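Local coordinates for N-acetylmuramoyl-l-alanine amidase (Bartonella henselae, PDB 3NE8), which probably uses its bound zinc ion to hydrolyse the amide bond between N-acetylmuramic acid and L-alanine in peptidoglycan, remodelling the cell wall during division, at residues Arg40-Leu43 with Gln44-Ser47; Leu63-Arg66 with Val67-Ala70; Asp138-Arg141 with Arg142-Ala146; Leu166-Asn169 with Pro170-Ala174. One frame throughout, in Å; residues are numbered along the deposited sequence.

The four contacts come in series along one amidase domain. Contacts 1, 2 and 3 are local turns of helices 28-45, 63-72 and 135-161, while contact 4 is a corner leading into strand 170-174, one outer strand of the six-stranded mixed sheet whose other outer strand is 49-53. None touches another: nearest atoms are about 6 Å apart for contacts 3 and 4 and about 18 Å for contacts 1 and 3. The centres of contacts 2 and 4 lie 24 Å apart on opposite sides of the chain's centre. In contact 2 the side chain of Leu63 is about 8 Å from the zinc ion; contact 3 packs against the second subunit, which contact 4 also reaches through His171, so both help form the dimer interface.

Contact 1. Residues Arg40-Leu43 with Gln44-Ser47; sequences RDEL and QKGS
Lys45 N is shared by two carbonyl oxygens, Asp41 O at 3.1 Å in a weak bond and Glu42 O at 3.2 Å. The second oxygen belongs to a residue only three positions back, and the N-H reaches it from above the carbonyl plane. Gly46 N does the same to Leu43 O, whereas Gln44 N still makes a regular four-residue bond to Arg40 O at 2.9 Å, so the bonding passes from four-residue to three-residue spacing along this turn. The side chain of Lys45 runs fully extended beyond CG, alongside Glu42, whose chain bends at chi2 (-60°). This brings Lys45 NZ to 3.3 Å from Glu42 OE2 in a salt bridge whose hydrogen bond is weak. Asp41 adds a second negative charge, OD2 standing 4.0 Å from Lys45 NZ, too far for a bridge but probably favourable. Gln44 lies beside Arg40, its amide plane only 9° from the guanidinium plane; Gln44 NE2 packs against Arg40 CG at 3.6 Å, and the guanidinium itself is paired with Asp56. Leu43 touches strand 49-53 and Glu42 touches helix 206-227. Such a shift in spacing marks the C-terminal turn of the helix in the beta-alpha-beta unit of strand 5-11, helix 28-45 and strand 49-53.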
ATOM      1  N   ARG A  40      -5.588  18.344 -12.888  1.00  8.91           N
ATOM      2  CA  ARG A  40      -6.895  17.986 -13.435  1.00  8.84           C
ATOM      3  C   ARG A  40      -6.793  17.604 -14.913  1.00  9.67           C
ATOM      4  O   ARG A  40      -7.329  16.579 -15.342  1.00 10.01           O
ATOM      5  CB  ARG A  40      -7.883  19.145 -13.244  1.00  9.25           C
ATOM      6  CG  ARG A  40      -9.246  18.961 -13.921  1.00 10.88           C
ATOM      7  CD  ARG A  40     -10.129  20.231 -13.761  1.00 12.44           C
ATOM      8  NE  ARG A  40      -9.586  21.390 -14.476  1.00 14.33           N
ATOM      9  CZ  ARG A  40     -10.014  22.650 -14.334  1.00 15.11           C
ATOM     10  NH1 ARG A  40     -10.980  22.911 -13.489  1.00 14.69           N
ATOM     11  NH2 ARG A  40      -9.463  23.648 -15.024  1.00 17.70           N
ATOM     12  N   ASP A  41      -6.091  18.419 -15.691  1.00  9.47           N
ATOM     13  CA  ASP A  41      -5.938  18.149 -17.110  1.00  9.97           C
ATOM     14  C   ASP A  41      -5.251  16.806 -17.351  1.00 11.31           C
ATOM     15  O   ASP A  41      -5.674  16.035 -18.201  1.00 12.06           O
ATOM     16  CB  ASP A  41      -5.146  19.265 -17.781  1.00 12.44           C
ATOM     17  CG  ASP A  41      -5.067  19.106 -19.288  1.00 28.56           C
ATOM     18  OD1 ASP A  41      -6.130  19.130 -19.944  1.00 34.18           O
ATOM     19  OD2 ASP A  41      -3.943  18.959 -19.819  1.00 34.84           O
ATOM     20  N   GLU A  42      -4.176  16.532 -16.621  1.00 10.38           N
ATOM     21  CA  GLU A  42      -3.479  15.260 -16.777  1.00  9.26           C
ATOM     22  C   GLU A  42      -4.390  14.090 -16.424  1.00  9.17           C
ATOM     23  O   GLU A  42      -4.389  13.074 -17.112  1.00 11.53           O
ATOM     24  CB  GLU A  42      -2.201  15.238 -15.931  1.00 10.93           C
ATOM     25  CG  GLU A  42      -1.115  16.214 -16.395  1.00 13.67           C
ATOM     26  CD  GLU A  42      -0.652  15.955 -17.810  1.00 17.06           C
ATOM     27  OE1 GLU A  42      -0.398  14.786 -18.154  1.00 17.66           O
ATOM     28  OE2 GLU A  42      -0.534  16.928 -18.586  1.00 21.54           O
ATOM     29  N   LEU A  43      -5.149  14.224 -15.345  1.00  9.10           N
ATOM     30  CA  LEU A  43      -6.054  13.157 -14.937  1.00  9.56           C
ATOM     31  C   LEU A  43      -7.151  12.926 -15.971  1.00 11.91           C
ATOM     32  O   LEU A  43      -7.565  11.783 -16.201  1.00 12.87           O
ATOM     33  CB  LEU A  43      -6.654  13.459 -13.564  1.00 10.29           C
ATOM     34  CG  LEU A  43      -5.670  13.316 -12.415  1.00  8.99           C
ATOM     35  CD1 LEU A  43      -6.227  13.965 -11.176  1.00 10.71           C
ATOM     36  CD2 LEU A  43      -5.374  11.846 -12.148  1.00 11.87           C
ATOM     37  N   GLN A  44      -7.615  14.006 -16.593  1.00 10.43           N
ATOM     38  CA  GLN A  44      -8.703  13.929 -17.557  1.00 11.52           C
ATOM     39  C   GLN A  44      -8.227  13.395 -18.917  1.00 14.84           C
ATOM     40  O   GLN A  44      -9.041  13.003 -19.763  1.00 17.51           O
ATOM     41  CB  GLN A  44      -9.436  15.275 -17.658  1.00 12.83           C
ATOM     42  CG  GLN A  44     -10.278  15.554 -16.408  1.00 11.68           C
ATOM     43  CD  GLN A  44     -10.935  16.919 -16.354  1.00 11.56           C
ATOM     44  OE1 GLN A  44     -10.576  17.853 -17.099  1.00 13.05           O
ATOM     45  NE2 GLN A  44     -11.892  17.061 -15.436  1.00 11.72           N
ATOM     46  N   LYS A  45      -6.912  13.350 -19.120  1.00 15.01           N
ATOM     47  CA  LYS A  45      -6.346  12.698 -20.301  1.00 18.23           C
ATOM     48  C   LYS A  45      -6.397  11.192 -20.125  1.00 19.74           C
ATOM     49  O   LYS A  45      -6.424  10.444 -21.101  1.00 21.45           O
ATOM     50  CB  LYS A  45      -4.882  13.101 -20.499  1.00 24.99           C
ATOM     51  CG  LYS A  45      -4.661  14.503 -21.016  1.00 34.50           C
ATOM     52  CD  LYS A  45      -3.169  14.789 -21.150  1.00 42.83           C
ATOM     53  CE  LYS A  45      -2.913  16.178 -21.714  1.00 47.81           C
ATOM     54  NZ  LYS A  45      -1.457  16.499 -21.762  1.00 48.76           N
ATOM     55  N   GLY A  46      -6.376  10.748 -18.873  1.00 20.80           N
ATOM     56  CA  GLY A  46      -6.390   9.331 -18.564  1.00 26.29           C
ATOM     57  C   GLY A  46      -7.802   8.786 -18.586  1.00 26.25           C
ATOM     58  O   GLY A  46      -8.753   9.492 -18.919  1.00 31.07           O
ATOM     59  N   SER A  47      -7.944   7.514 -18.243  1.00 35.82           N
ATOM     60  CA  SER A  47      -9.268   6.923 -18.170  1.00 43.03           C
ATOM     61  C   SER A  47      -9.689   6.758 -16.716  1.00 42.64           C
ATOM     62  O   SER A  47      -8.850   6.644 -15.819  1.00 44.94           O
ATOM     63  CB  SER A  47      -9.308   5.578 -18.901  1.00 47.14           C
ATOM     64  OG  SER A  47      -8.427   4.641 -18.306  1.00 48.47           O
TER

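Contact 2. Residues Leu63-Arg66 with Val67-Ala70; sequences LSER and VKKA
Two bends bring Glu65 and Lys68 together: the glutamate turns at chi2 (72°) and the lysine, straight as far as CE, turns at chi4 (-75°). The two side chains then run alongside each other in the same direction, and Glu65 OE2 comes to 3.7 Å from Lys68 NZ, a long salt bridge. Both residues were deposited in two conformers, so this pairing describes one of the modelled states. Lys68 has a further acidic partner in Glu72. Lys69 slants across Glu65 from one turn further on, with its CE 4.1 Å from Glu65 CG, and its own bend at chi4 (-59°) turns NZ toward a shared water. That water donates to Glu65 OE2 at 3.2 Å and accepts from Lys69 NZ at 3.2 Å, with a weak bond from Lys68 NZ at 3.3 Å, so one carboxylate oxygen is linked to both ammonium groups. Beneath lies a regular alpha-helical turn of helix 63-72, in which Val67, Lys68, Lys69 and Ala70 each donate their N-H four residues back. Lys68 N makes the shortest of these, 2.9 Å to Ser64 O. Nearer the backbone, Lys69 CG lies 3.2 Å from Glu65 O. Arg66 leads away from this polar cluster: its guanidinium pairs with Asp10 and bonds to the backbone oxygen of the zinc ligand His13, tying the helix to the loop of the metal site.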
ATOM      1  N   LEU A  63     -10.358  25.811   5.991  1.00 10.78           N
ATOM      2  CA  LEU A  63      -9.861  24.447   5.835  1.00  9.80           C
ATOM      3  C   LEU A  63     -10.980  23.411   6.003  1.00 10.77           C
ATOM      4  O   LEU A  63     -11.049  22.433   5.241  1.00 10.69           O
ATOM      5  CB  LEU A  63      -8.699  24.189   6.794  1.00  9.91           C
ATOM      6  CG  LEU A  63      -7.500  25.131   6.605  1.00  9.69           C
ATOM      7  CD1 LEU A  63      -6.354  24.705   7.511  1.00 13.46           C
ATOM      8  CD2 LEU A  63      -7.044  25.190   5.152  1.00 10.77           C
ATOM      9  N   SER A  64     -11.868  23.629   6.964  1.00 11.47           N
ATOM     10  CA  SER A  64     -12.965  22.696   7.172  1.00 11.67           C
ATOM     11  C   SER A  64     -13.896  22.615   5.968  1.00 11.89           C
ATOM     12  O   SER A  64     -14.514  21.570   5.716  1.00 12.28           O
ATOM     13  CB  SER A  64     -13.760  23.075   8.419  1.00 14.18           C
ATOM     14  OG  SER A  64     -14.360  24.351   8.254  1.00 16.93           O
ATOM     15  N   GLU A  65     -14.037  23.716   5.234  1.00 11.45           N
ATOM     16  CA  GLU A  65     -14.885  23.710   4.053  0.56 11.24           C
ATOM     17  C   GLU A  65     -14.242  22.889   2.933  1.00 10.94           C
ATOM     18  O   GLU A  65     -14.939  22.235   2.162  1.00 10.48           O
ATOM     19  CB  GLU A  65     -15.166  25.135   3.583  0.56 13.79           C
ATOM     20  CG  GLU A  65     -16.307  25.238   2.596  0.56 14.25           C
ATOM     21  CD  GLU A  65     -17.665  25.022   3.245  0.56 20.48           C
ATOM     22  OE1 GLU A  65     -17.747  25.055   4.491  0.56 21.28           O
ATOM     23  OE2 GLU A  65     -18.652  24.824   2.508  0.56 25.78           O
ATOM     24  N   ARG A  66     -12.916  22.924   2.842  1.00 10.14           N
ATOM     25  CA  ARG A  66     -12.209  22.116   1.852  1.00  9.08           C
ATOM     26  C   ARG A  66     -12.416  20.626   2.144  1.00  9.65           C
ATOM     27  O   ARG A  66     -12.706  19.837   1.239  1.00  9.82           O
ATOM     28  CB  ARG A  66     -10.729  22.504   1.849  1.00 10.00           C
ATOM     29  CG  ARG A  66     -10.508  23.979   1.493  1.00  9.05           C
ATOM     30  CD  ARG A  66      -9.112  24.434   1.853  1.00  9.48           C
ATOM     31  NE  ARG A  66      -8.954  25.885   1.768  1.00 10.09           N
ATOM     32  CZ  ARG A  66      -8.353  26.523   0.767  1.00  8.96           C
ATOM     33  NH1 ARG A  66      -7.859  25.849  -0.270  1.00  9.77           N
ATOM     34  NH2 ARG A  66      -8.265  27.850   0.790  1.00 10.57           N
ATOM     35  N   VAL A  67     -12.300  20.253   3.414  1.00  9.29           N
ATOM     36  CA  VAL A  67     -12.530  18.862   3.828  1.00  8.88           C
ATOM     37  C   VAL A  67     -13.971  18.448   3.536  1.00 10.74           C
ATOM     38  O   VAL A  67     -14.224  17.360   3.001  1.00 10.78           O
ATOM     39  CB  VAL A  67     -12.195  18.678   5.314  1.00  9.76           C
ATOM     40  CG1 VAL A  67     -12.578  17.278   5.792  1.00 13.15           C
ATOM     41  CG2 VAL A  67     -10.715  18.922   5.559  1.00 11.78           C
ATOM     42  N   LYS A  68     -14.919  19.315   3.859  1.00 10.86           N
ATOM     43  CA  LYS A  68     -16.327  19.026   3.626  0.55 11.10           C
ATOM     44  C   LYS A  68     -16.601  18.780   2.142  1.00 11.45           C
ATOM     45  O   LYS A  68     -17.374  17.898   1.780  1.00 12.53           O
ATOM     46  CB  LYS A  68     -17.180  20.178   4.157  0.55 13.59           C
ATOM     47  CG  LYS A  68     -18.674  20.058   3.907  0.55 14.86           C
ATOM     48  CD  LYS A  68     -19.417  21.176   4.634  0.55 20.63           C
ATOM     49  CE  LYS A  68     -20.867  21.287   4.186  0.55 28.02           C
ATOM     50  NZ  LYS A  68     -20.988  21.915   2.840  0.55 28.35           N
ATOM     51  N   LYS A  69     -15.965  19.562   1.277  1.00 11.46           N
ATOM     52  CA  LYS A  69     -16.160  19.387  -0.160  1.00 12.35           C
ATOM     53  C   LYS A  69     -15.669  18.015  -0.623  1.00 11.08           C
ATOM     54  O   LYS A  69     -16.310  17.374  -1.454  1.00 13.44           O
ATOM     55  CB  LYS A  69     -15.488  20.520  -0.942  1.00 11.98           C
ATOM     56  CG  LYS A  69     -16.203  21.863  -0.804  1.00 14.64           C
ATOM     57  CD  LYS A  69     -15.411  22.983  -1.473  1.00 14.51           C
ATOM     58  CE  LYS A  69     -16.117  24.334  -1.375  1.00 17.29           C
ATOM     59  NZ  LYS A  69     -17.466  24.316  -2.004  1.00 19.85           N
ATOM     60  N   ALA A  70     -14.553  17.550  -0.076  1.00 11.33           N
ATOM     61  CA  ALA A  70     -14.048  16.226  -0.414  1.00 11.03           C
ATOM     62  C   ALA A  70     -15.060  15.151  -0.004  1.00 11.02           C
ATOM     63  O   ALA A  70     -15.320  14.219  -0.762  1.00 12.32           O
ATOM     64  CB  ALA A  70     -12.703  15.989   0.260  1.00 12.30           C
TER
HETATM   65  O   HOH W   1     -19.372  22.862   0.125  1.00 32.47           O

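Contact 3. Residues Asp138-Arg141 with Arg142-Ala146; sequences DLTR and RETHA
Arg142 starts at CB, which packs 3.5 Å from Leu139 O, one turn earlier in the helix. From there the chain runs straight until it bends at chi3 (63°), and the guanidinium swings back alongside Leu139, the two side chains pointing the same way. Leu139 CD2 lies over one face of the guanidinium: it is 3.9 Å from Arg142 CZ and 3.6 Å from Arg142 NH2, so a methyl group covers the flat side while the N-H edges stay available. Arg142 NE forms a salt bridge with Glu143 of the second subunit, and Arg142 NH1 a hydrogen bond with Gln232 of that subunit. The next residue, Glu143, answers with the reciprocal bridge to Arg142 of the second subunit.

Behind the side chains the helical backbone is regular. Thr144 N bonds to Thr140 O at 2.9 Å in a nearly straight bond (169°), and His145 N to Arg141 O at 2.9 Å. Thr144 OG1 bonds to Pro182 O and to a glycerol probably carried over from crystallisation. Toward the start of this stretch, Arg141 NH1 and Asp138 OD1 form a salt bridge at 3.0 Å, the oxygen lying close to the guanidinium plane but the nitrogen rising above that of the carboxylate. His145 bonds through ND1 to the backbone of Met231 in the second subunit. This is the face of an alpha-helix, 135-161, that packs against another subunit, with two reciprocal Arg142-Glu143 salt bridges crossing the interface.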
ATOM      1  N   ASP A 138     -12.951   5.474  14.739  1.00 21.03           N
ATOM      2  CA  ASP A 138     -11.512   5.352  14.942  1.00 19.05           C
ATOM      3  C   ASP A 138     -10.916   4.267  14.051  1.00 18.07           C
ATOM      4  O   ASP A 138      -9.798   4.415  13.550  1.00 18.35           O
ATOM      5  CB  ASP A 138     -11.192   5.100  16.417  1.00 22.84           C
ATOM      6  CG  ASP A 138     -11.441   6.326  17.279  1.00 29.51           C
ATOM      7  OD1 ASP A 138     -11.310   7.452  16.755  1.00 31.02           O
ATOM      8  OD2 ASP A 138     -11.764   6.166  18.477  1.00 36.43           O
ATOM      9  N   LEU A 139     -11.665   3.189  13.841  1.00 19.31           N
ATOM     10  CA  LEU A 139     -11.245   2.149  12.905  1.00 19.28           C
ATOM     11  C   LEU A 139     -11.188   2.676  11.471  1.00 18.17           C
ATOM     12  O   LEU A 139     -10.221   2.429  10.752  1.00 18.97           O
ATOM     13  CB  LEU A 139     -12.177   0.939  12.978  1.00 19.35           C
ATOM     14  CG  LEU A 139     -12.271   0.240  14.335  1.00 27.51           C
ATOM     15  CD1 LEU A 139     -13.292  -0.886  14.283  1.00 34.10           C
ATOM     16  CD2 LEU A 139     -10.909  -0.286  14.758  1.00 30.78           C
ATOM     17  N   THR A 140     -12.223   3.411  11.068  1.00 17.25           N
ATOM     18  CA  THR A 140     -12.286   4.007   9.734  1.00 16.32           C
ATOM     19  C   THR A 140     -11.095   4.925   9.519  1.00 13.31           C
ATOM     20  O   THR A 140     -10.468   4.926   8.453  1.00 13.08           O
ATOM     21  CB  THR A 140     -13.579   4.816   9.556  1.00 20.93           C
ATOM     22  OG1 THR A 140     -14.708   3.947   9.710  1.00 22.89           O
ATOM     23  CG2 THR A 140     -13.631   5.474   8.175  1.00 22.50           C
ATOM     24  N   ARG A 141     -10.786   5.702  10.548  1.00 13.34           N
ATOM     25  CA  ARG A 141      -9.640   6.590  10.523  1.00 12.68           C
ATOM     26  C   ARG A 141      -8.340   5.834  10.274  1.00 10.27           C
ATOM     27  O   ARG A 141      -7.475   6.296   9.545  1.00 11.15           O
ATOM     28  CB  ARG A 141      -9.546   7.371  11.836  1.00 14.17           C
ATOM     29  CG  ARG A 141     -10.620   8.434  11.980  1.00 17.77           C
ATOM     30  CD  ARG A 141     -10.545   9.114  13.338  1.00 21.59           C
ATOM     31  NE  ARG A 141      -9.277   9.803  13.528  1.00 22.91           N
ATOM     32  CZ  ARG A 141      -8.551   9.737  14.639  1.00 30.15           C
ATOM     33  NH1 ARG A 141      -8.970   9.008  15.666  1.00 34.82           N
ATOM     34  NH2 ARG A 141      -7.404  10.400  14.724  1.00 36.19           N
ATOM     35  N   ARG A 142      -8.195   4.675  10.909  1.00 12.29           N
ATOM     36  CA  ARG A 142      -6.961   3.902  10.785  1.00 13.46           C
ATOM     37  C   ARG A 142      -6.809   3.373   9.360  1.00 12.00           C
ATOM     38  O   ARG A 142      -5.726   3.408   8.774  1.00 12.34           O
ATOM     39  CB  ARG A 142      -6.943   2.768  11.817  1.00 14.17           C
ATOM     40  CG  ARG A 142      -5.596   2.058  11.977  1.00 15.68           C
ATOM     41  CD  ARG A 142      -5.662   1.006  13.079  1.00 16.96           C
ATOM     42  NE  ARG A 142      -6.617  -0.045  12.746  1.00 17.25           N
ATOM     43  CZ  ARG A 142      -7.193  -0.857  13.628  1.00 22.43           C
ATOM     44  NH1 ARG A 142      -6.920  -0.755  14.928  1.00 21.70           N
ATOM     45  NH2 ARG A 142      -8.050  -1.776  13.208  1.00 28.43           N
ATOM     46  N   GLU A 143      -7.916   2.913   8.799  1.00 13.64           N
ATOM     47  CA  GLU A 143      -7.940   2.450   7.425  0.67 13.46           C
ATOM     48  C   GLU A 143      -7.600   3.586   6.457  1.00 13.21           C
ATOM     49  O   GLU A 143      -6.782   3.438   5.547  1.00 14.61           O
ATOM     50  CB  GLU A 143      -9.329   1.908   7.124  0.67 18.01           C
ATOM     51  CG  GLU A 143      -9.426   1.095   5.869  0.67 19.05           C
ATOM     52  CD  GLU A 143     -10.842   0.658   5.602  0.67 22.24           C
ATOM     53  OE1 GLU A 143     -11.776   1.395   5.988  0.67 23.82           O
ATOM     54  OE2 GLU A 143     -11.026  -0.422   5.014  0.67 15.43           O
ATOM     55  N   THR A 144      -8.242   4.729   6.650  1.00 10.77           N
ATOM     56  CA  THR A 144      -7.962   5.905   5.844  1.00 11.18           C
ATOM     57  C   THR A 144      -6.494   6.277   5.895  1.00 10.26           C
ATOM     58  O   THR A 144      -5.886   6.606   4.875  1.00 11.95           O
ATOM     59  CB  THR A 144      -8.829   7.084   6.315  1.00 10.69           C
ATOM     60  OG1 THR A 144     -10.197   6.760   6.042  1.00 11.80           O
ATOM     61  CG2 THR A 144      -8.449   8.389   5.621  1.00 11.62           C
ATOM     62  N   HIS A 145      -5.908   6.216   7.085  1.00 10.59           N
ATOM     63  CA  HIS A 145      -4.517   6.601   7.231  1.00  9.40           C
ATOM     64  C   HIS A 145      -3.586   5.661   6.461  1.00  9.34           C
ATOM     65  O   HIS A 145      -2.613   6.095   5.850  1.00 10.41           O
ATOM     66  CB  HIS A 145      -4.139   6.658   8.706  1.00 11.73           C
ATOM     67  CG  HIS A 145      -2.877   7.409   8.954  1.00 11.48           C
ATOM     68  ND1 HIS A 145      -1.819   6.883   9.657  1.00 13.95           N
ATOM     69  CD2 HIS A 145      -2.500   8.653   8.571  1.00 15.16           C
ATOM     70  CE1 HIS A 145      -0.843   7.773   9.705  1.00 16.30           C
ATOM     71  NE2 HIS A 145      -1.230   8.854   9.052  1.00 18.22           N
ATOM     72  N   ALA A 146      -3.885   4.371   6.495  1.00 10.27           N
ATOM     73  CA  ALA A 146      -3.100   3.409   5.724  1.00 10.54           C
ATOM     74  C   ALA A 146      -3.089   3.798   4.247  1.00 10.78           C
ATOM     75  O   ALA A 146      -2.055   3.745   3.589  1.00 11.13           O
ATOM     76  CB  ALA A 146      -3.639   1.998   5.906  1.00 12.35           C
TER

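Contact 4. Residues Leu166-Asn169 with Pro170-Ala174; sequences LINN and PHRYA
Hydrogen bonds come first: the guanidinium of Arg172 reaches back over the turn to two successive backbone carbonyls. Arg172 NH2 donates to Asn168 O at 2.6 Å in an almost straight bond (174°), and Arg172 NE donates to Asn169 O at 2.9 Å. Both oxygens lie at the edge of the guanidinium, near its plane, so the two bonds together fix its rotation. Asp105 pairs with the remaining nitrogen, NH1, in a salt bridge. Asn169 itself has a positive phi (52°), and it is there, with Asn168, that the chain turns the corner.

A methyl group packs on the same guanidinium: Ile167 CD1 lies over one face, 3.6 Å from Arg172 NH2, with the two side chains crossing at about a right angle.

Apolar contacts gather on the Pro170 ring: Leu166 CD2 is 3.9 Å and Ile167 CG2 is 4.2 Å from Pro170 CB. Leu166 and Pro170 also meet helix 135-161, while Arg172 meets helix 106-116.

Backbone bonds link Ile167 to Ala94, and both Pro170 and Arg172 to Val96. This is a corner in the chain at Asn168 and Asn169, where Arg172 bonds to both their carbonyls, between strand 166-167 and the outer strand 170-174 of the amidase sheet.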
ATOM      1  N   LEU A 166      13.386  16.069  -4.893  1.00 15.48           N
ATOM      2  CA  LEU A 166      12.677  15.879  -3.637  1.00 15.57           C
ATOM      3  C   LEU A 166      13.514  16.432  -2.499  1.00 15.95           C
ATOM      4  O   LEU A 166      14.740  16.375  -2.545  1.00 16.73           O
ATOM      5  CB  LEU A 166      12.438  14.390  -3.392  1.00 16.56           C
ATOM      6  CG  LEU A 166      11.449  13.678  -4.315  1.00 18.02           C
ATOM      7  CD1 LEU A 166      11.761  12.198  -4.406  1.00 19.36           C
ATOM      8  CD2 LEU A 166      10.033  13.891  -3.817  1.00 18.15           C
ATOM      9  N   ILE A 167      12.855  16.975  -1.482  1.00 14.75           N
ATOM     10  CA  ILE A 167      13.541  17.355  -0.255  1.00 16.25           C
ATOM     11  C   ILE A 167      14.061  16.108   0.442  1.00 17.94           C
ATOM     12  O   ILE A 167      13.561  15.014   0.206  1.00 16.64           O
ATOM     13  CB  ILE A 167      12.584  18.098   0.699  1.00 16.48           C
ATOM     14  CG1 ILE A 167      13.358  18.775   1.830  1.00 22.38           C
ATOM     15  CG2 ILE A 167      11.516  17.153   1.255  1.00 15.82           C
ATOM     16  CD1 ILE A 167      12.502  19.699   2.668  1.00 24.18           C
ATOM     17  N   ASN A 168      15.086  16.253   1.276  1.00 19.29           N
ATOM     18  CA  ASN A 168      15.526  15.170   2.140  0.55 21.84           C
ATOM     19  C   ASN A 168      14.352  14.707   2.991  1.00 17.85           C
ATOM     20  O   ASN A 168      13.604  15.544   3.483  1.00 20.39           O
ATOM     21  CB  ASN A 168      16.656  15.665   3.043  0.55 26.27           C
ATOM     22  CG  ASN A 168      16.977  14.697   4.156  0.55 28.01           C
ATOM     23  OD1 ASN A 168      17.501  13.614   3.916  0.55 25.49           O
ATOM     24  ND2 ASN A 168      16.666  15.085   5.388  0.55 31.96           N
ATOM     25  N   ASN A 169      14.202  13.401   3.185  1.00 17.41           N
ATOM     26  CA  ASN A 169      13.053  12.875   3.929  1.00 19.39           C
ATOM     27  C   ASN A 169      11.745  13.425   3.359  1.00 15.69           C
ATOM     28  O   ASN A 169      11.052  14.204   4.018  1.00 18.45           O
ATOM     29  CB  ASN A 169      13.154  13.234   5.416  1.00 22.58           C
ATOM     30  CG  ASN A 169      14.335  12.580   6.095  1.00 30.54           C
ATOM     31  OD1 ASN A 169      14.922  13.140   7.018  1.00 35.36           O
ATOM     32  ND2 ASN A 169      14.689  11.389   5.642  1.00 26.11           N
ATOM     33  N   PRO A 170      11.413  13.034   2.122  1.00 14.95           N
ATOM     34  CA  PRO A 170      10.315  13.697   1.406  1.00 13.65           C
ATOM     35  C   PRO A 170       8.914  13.284   1.853  1.00 12.83           C
ATOM     36  O   PRO A 170       7.960  13.941   1.429  1.00 12.93           O
ATOM     37  CB  PRO A 170      10.560  13.287  -0.049  1.00 16.77           C
ATOM     38  CG  PRO A 170      11.198  11.952   0.059  1.00 16.85           C
ATOM     39  CD  PRO A 170      12.087  12.026   1.286  1.00 16.67           C
ATOM     40  N   HIS A 171       8.776  12.239   2.663  1.00 12.85           N
ATOM     41  CA  HIS A 171       7.497  11.974   3.307  1.00 13.57           C
ATOM     42  C   HIS A 171       7.565  12.414   4.761  1.00 13.53           C
ATOM     43  O   HIS A 171       8.276  11.807   5.560  1.00 14.19           O
ATOM     44  CB  HIS A 171       7.081  10.503   3.217  1.00 14.37           C
ATOM     45  CG  HIS A 171       5.839  10.199   3.994  1.00 14.57           C
ATOM     46  ND1 HIS A 171       5.678   9.049   4.738  1.00 22.31           N
ATOM     47  CD2 HIS A 171       4.721  10.933   4.194  1.00 13.47           C
ATOM     48  CE1 HIS A 171       4.497   9.074   5.332  1.00 20.52           C
ATOM     49  NE2 HIS A 171       3.896  10.209   5.016  1.00 13.90           N
ATOM     50  N   ARG A 172       6.835  13.475   5.087  1.00 12.73           N
ATOM     51  CA  ARG A 172       6.799  14.026   6.433  1.00 12.72           C
ATOM     52  C   ARG A 172       5.366  14.042   6.948  1.00 12.59           C
ATOM     53  O   ARG A 172       4.433  13.627   6.252  1.00 11.34           O
ATOM     54  CB  ARG A 172       7.423  15.423   6.453  1.00 12.64           C
ATOM     55  CG  ARG A 172       8.863  15.412   5.970  1.00 14.56           C
ATOM     56  CD  ARG A 172       9.557  16.748   6.108  1.00 16.83           C
ATOM     57  NE  ARG A 172      10.911  16.675   5.561  1.00 15.93           N
ATOM     58  CZ  ARG A 172      11.916  17.462   5.929  1.00 16.45           C
ATOM     59  NH1 ARG A 172      11.735  18.391   6.859  1.00 17.14           N
ATOM     60  NH2 ARG A 172      13.104  17.312   5.360  1.00 17.84           N
ATOM     61  N   TYR A 173       5.174  14.501   8.178  1.00 11.21           N
ATOM     62  CA  TYR A 173       3.835  14.499   8.754  1.00 12.57           C
ATOM     63  C   TYR A 173       3.724  15.472   9.912  1.00 11.93           C
ATOM     64  O   TYR A 173       4.707  15.771  10.597  1.00 12.49           O
ATOM     65  CB  TYR A 173       3.394  13.086   9.164  1.00 13.06           C
ATOM     66  CG  TYR A 173       4.450  12.293   9.888  1.00 16.06           C
ATOM     67  CD1 TYR A 173       4.608  12.398  11.260  1.00 15.02           C
ATOM     68  CD2 TYR A 173       5.277  11.420   9.195  1.00 19.12           C
ATOM     69  CE1 TYR A 173       5.582  11.665  11.927  1.00 20.57           C
ATOM     70  CE2 TYR A 173       6.248  10.683   9.850  1.00 22.58           C
ATOM     71  CZ  TYR A 173       6.390  10.813  11.212  1.00 17.88           C
ATOM     72  OH  TYR A 173       7.354  10.083  11.877  1.00 27.54           O
ATOM     73  N   ALA A 174       2.522  15.999  10.092  1.00 12.41           N
ATOM     74  CA  ALA A 174       2.225  16.917  11.177  1.00 13.03           C
ATOM     75  C   ALA A 174       0.721  17.098  11.221  1.00 12.58           C
ATOM     76  O   ALA A 174      -0.002  16.526  10.404  1.00 12.84           O
ATOM     77  CB  ALA A 174       2.933  18.260  10.978  1.00 15.83           C
TER